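Side-chain contact in Rna-binding protein with serine-rich domain 1 (PDB 4A8X), which serves as an auxiliary part of the exon junction complex on spliced mRNAs and uses its RRM domain to form the ASAP complex: residues A[10-15]-A[19-24]. Sequence-based numbering, arbitrary orientation.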
ATOM      1  N   GLY A  10      -7.328   6.007 -10.735  1.00 18.36           N
ATOM      2  CA  GLY A  10      -6.396   6.916 -10.084  1.00 20.18           C
ATOM      3  C   GLY A  10      -6.158   6.570  -8.617  1.00 20.38           C
ATOM      4  O   GLY A  10      -6.932   5.824  -8.007  1.00 20.75           O
ATOM      5  N   ARG A  11      -5.083   7.126  -8.068  1.00 18.14           N
ATOM      6  CA  ARG A  11      -4.717   6.960  -6.654  1.00 20.45           C
ATOM      7  C   ARG A  11      -4.297   5.523  -6.302  1.00 19.71           C
ATOM      8  O   ARG A  11      -4.581   5.021  -5.226  1.00 21.41           O
ATOM      9  CB  ARG A  11      -5.872   7.420  -5.751  1.00 24.54           C
ATOM     10  CG  ARG A  11      -6.202   8.930  -5.811  1.00 30.63           C
ATOM     11  CD  ARG A  11      -5.112   9.812  -5.134  1.00 41.26           C
ATOM     12  NE  ARG A  11      -4.944   9.543  -3.692  1.00 44.37           N
ATOM     13  CZ  ARG A  11      -3.818   9.749  -2.993  1.00 46.88           C
ATOM     14  NH1 ARG A  11      -2.727  10.236  -3.582  1.00 49.35           N
ATOM     15  NH2 ARG A  11      -3.773   9.446  -1.695  1.00 43.30           N
ATOM     16  N   LEU A  12      -3.618   4.866  -7.218  1.00 17.78           N
ATOM     17  CA  LEU A  12      -3.123   3.528  -6.972  1.00 19.03           C
ATOM     18  C   LEU A  12      -1.889   3.649  -6.098  1.00 21.02           C
ATOM     19  O   LEU A  12      -0.992   4.451  -6.419  1.00 17.97           O
ATOM     20  CB  LEU A  12      -2.762   2.849  -8.303  1.00 15.97           C
ATOM     21  CG  LEU A  12      -3.927   2.559  -9.268  1.00 18.40           C
ATOM     22  CD1 LEU A  12      -3.471   1.845 -10.572  1.00 16.14           C
ATOM     23  CD2 LEU A  12      -5.003   1.694  -8.573  1.00 15.56           C
ATOM     24  N   THR A  13      -1.813   2.881  -5.009  1.00 15.42           N
ATOM     25  CA  THR A  13      -0.591   2.872  -4.223  1.00 19.33           C
ATOM     26  C   THR A  13       0.604   2.305  -4.987  1.00 20.49           C
ATOM     27  O   THR A  13       0.445   1.632  -6.021  1.00 16.78           O
ATOM     28  CB  THR A  13      -0.721   2.131  -2.890  1.00 18.25           C
ATOM     29  OG1 THR A  13      -0.597   0.746  -3.115  1.00 21.47           O
ATOM     30  CG2 THR A  13      -2.033   2.460  -2.187  1.00 17.66           C
ATOM     31  N   ARG A  14       1.810   2.578  -4.459  1.00 22.65           N
ATOM     32  CA  ARG A  14       3.041   2.039  -5.014  1.00 22.12           C
ATOM     33  C   ARG A  14       3.167   0.506  -4.900  1.00 22.75           C
ATOM     34  O   ARG A  14       4.054  -0.093  -5.489  1.00 25.06           O
ATOM     35  CB  ARG A  14       4.220   2.767  -4.343  1.00 26.36           C
ATOM     36  CG  ARG A  14       5.620   2.384  -4.772  1.00 26.45           C
ATOM     37  CD  ARG A  14       6.552   3.572  -4.444  1.00 29.79           C
ATOM     38  NE  ARG A  14       6.267   4.703  -5.328  1.00 29.87           N
ATOM     39  CZ  ARG A  14       6.672   5.950  -5.116  1.00 38.28           C
ATOM     40  NH1 ARG A  14       7.380   6.267  -4.030  1.00 42.99           N
ATOM     41  NH2 ARG A  14       6.366   6.888  -5.996  1.00 39.71           N
ATOM     42  N   ASN A  15       2.307  -0.149  -4.113  1.00 21.03           N
ATOM     43  CA  ASN A  15       2.291  -1.612  -4.087  1.00 19.74           C
ATOM     44  C   ASN A  15       1.503  -2.224  -5.279  1.00 21.69           C
ATOM     45  O   ASN A  15       1.631  -3.418  -5.560  1.00 17.55           O
ATOM     46  CB  ASN A  15       1.601  -2.150  -2.803  1.00 18.63           C
ATOM     47  CG  ASN A  15       2.413  -1.968  -1.559  1.00 19.68           C
ATOM     48  OD1 ASN A  15       3.644  -2.098  -1.559  1.00 23.42           O
ATOM     49  ND2 ASN A  15       1.730  -1.678  -0.463  1.00 16.54           N
ATOM     50  N   ASP A  19      -0.836  -6.651 -12.820  1.00 26.05           N
ATOM     51  CA  ASP A  19      -1.595  -7.903 -12.609  1.00 30.36           C
ATOM     52  C   ASP A  19      -2.713  -7.754 -11.571  1.00 27.98           C
ATOM     53  O   ASP A  19      -3.772  -8.387 -11.674  1.00 23.37           O
ATOM     54  CB  ASP A  19      -0.657  -9.056 -12.188  1.00 35.55           C
ATOM     55  CG  ASP A  19       0.078  -9.717 -13.399  1.00 46.84           C
ATOM     56  OD1 ASP A  19      -0.344  -9.515 -14.578  1.00 46.94           O
ATOM     57  OD2 ASP A  19       1.076 -10.461 -13.171  1.00 47.60           O
ATOM     58  N   HIS A  20      -2.482  -6.926 -10.557  1.00 22.80           N
ATOM     59  CA  HIS A  20      -3.495  -6.664  -9.555  1.00 19.22           C
ATOM     60  C   HIS A  20      -4.679  -5.994 -10.254  1.00 20.64           C
ATOM     61  O   HIS A  20      -5.829  -6.327  -9.999  1.00 19.21           O
ATOM     62  CB  HIS A  20      -2.992  -5.687  -8.473  1.00 18.47           C
ATOM     63  CG  HIS A  20      -2.060  -6.298  -7.458  1.00 18.09           C
ATOM     64  ND1 HIS A  20      -1.052  -5.581  -6.873  1.00 19.49           N
ATOM     65  CD2 HIS A  20      -2.001  -7.542  -6.924  1.00 21.75           C
ATOM     66  CE1 HIS A  20      -0.401  -6.353  -6.015  1.00 19.78           C
ATOM     67  NE2 HIS A  20      -0.973  -7.547  -6.021  1.00 20.81           N
ATOM     68  N   ILE A  21      -4.379  -5.059 -11.143  1.00 16.93           N
ATOM     69  CA  ILE A  21      -5.419  -4.297 -11.831  1.00 19.77           C
ATOM     70  C   ILE A  21      -6.201  -5.228 -12.751  1.00 17.55           C
ATOM     71  O   ILE A  21      -7.425  -5.134 -12.843  1.00 19.48           O
ATOM     72  CB  ILE A  21      -4.809  -3.125 -12.642  1.00 19.89           C
ATOM     73  CG1 ILE A  21      -4.255  -2.029 -11.679  1.00 20.94           C
ATOM     74  CG2 ILE A  21      -5.852  -2.530 -13.580  1.00 19.99           C
ATOM     75  CD1 ILE A  21      -5.302  -1.412 -10.787  1.00 20.43           C
ATOM     76  N   MET A  22      -5.496  -6.129 -13.433  1.00 23.20           N
ATOM     77  CA  MET A  22      -6.139  -7.107 -14.322  1.00 22.30           C
ATOM     78  C   MET A  22      -7.091  -7.975 -13.507  1.00 24.08           C
ATOM     79  O   MET A  22      -8.261  -8.165 -13.881  1.00 22.27           O
ATOM     80  CB  MET A  22      -5.062  -7.983 -15.001  1.00 23.31           C
ATOM     81  CG  MET A  22      -5.634  -9.147 -15.897  1.00 30.87           C
ATOM     82  SD  MET A  22      -6.601  -8.568 -17.343  1.00 34.90           S
ATOM     83  CE  MET A  22      -7.170 -10.150 -18.007  1.00 56.02           C
ATOM     84  N   GLU A  23      -6.588  -8.513 -12.396  1.00 22.81           N
ATOM     85  CA  GLU A  23      -7.380  -9.378 -11.526  1.00 26.33           C
ATOM     86  C   GLU A  23      -8.618  -8.650 -10.946  1.00 24.16           C
ATOM     87  O   GLU A  23      -9.746  -9.170 -10.974  1.00 20.11           O
ATOM     88  CB  GLU A  23      -6.500  -9.940 -10.406  1.00 24.19           C
ATOM     89  CG  GLU A  23      -7.232 -10.823  -9.460  1.00 30.76           C
ATOM     90  CD  GLU A  23      -6.354 -11.392  -8.360  1.00 29.12           C
ATOM     91  OE1 GLU A  23      -5.119 -11.299  -8.440  1.00 32.33           O
ATOM     92  OE2 GLU A  23      -6.925 -11.950  -7.424  1.00 36.00           O
ATOM     93  N   ILE A  24      -8.429  -7.429 -10.443  1.00 18.35           N
ATOM     94  CA  ILE A  24      -9.504  -6.739  -9.776  1.00 16.31           C
ATOM     95  C   ILE A  24     -10.607  -6.319 -10.783  1.00 17.49           C
ATOM     96  O   ILE A  24     -11.791  -6.525 -10.544  1.00 17.79           O
ATOM     97  CB  ILE A  24      -8.941  -5.492  -9.012  1.00 15.35           C
ATOM     98  CG1 ILE A  24      -8.174  -5.948  -7.761  1.00 19.93           C
ATOM     99  CG2 ILE A  24     -10.041  -4.535  -8.663  1.00 15.30           C
ATOM    100  CD1 ILE A  24      -7.299  -4.825  -7.137  1.00 23.67           C
TER
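Leu12 reaches with its branched end onto Ile21, tip to tip, where the loop after strand 6-10 of this RRM domain leads into helix 18-26. Ile21 CD1 lies 3.7 Å from Leu12 CD1 and 3.8 Å from Leu12 CD2, so it touches both methyls of the leucine. CG1 of Ile21 stands anti to the carbonyl carbon (chi1 -70°), which points it at the loop. The turn at chi2 (-61°) then lays CD1 against both leucine methyls. Both side chains also touch Met36 of strand 31-39, while Leu12 packs on Ala50 and Ile77 and Ile21 on Val52. The pair therefore belongs to the hydrophobic layer between the first helix and the beta-sheet of the RRM fold, the domain that as a whole interacts with SAP18 and ACIN1.

In the second touch, the backbone carbonyl O of Asn15 sits beside the CE1 and ND1 edge of the His20 ring, in its plane, without a hydrogen bond. The ring is held by other partners: Thr17 N donates to ND1, and NE2 bonds to the backbone of another protein chain. Within the loop, Thr13 forms an ST turn, with Asn15 N donating to Thr13 OG1 at 3.2 Å and a bent N-H...O angle of 144°. Asp73 OD2 fastens this turn by hydrogen bonds to both Thr13 OG1 and Asn15 ND2, and ND2 also bonds to the backbone of a further protein chain. At the ring edge, Asn15 O is 3.6 Å from His20 CE1.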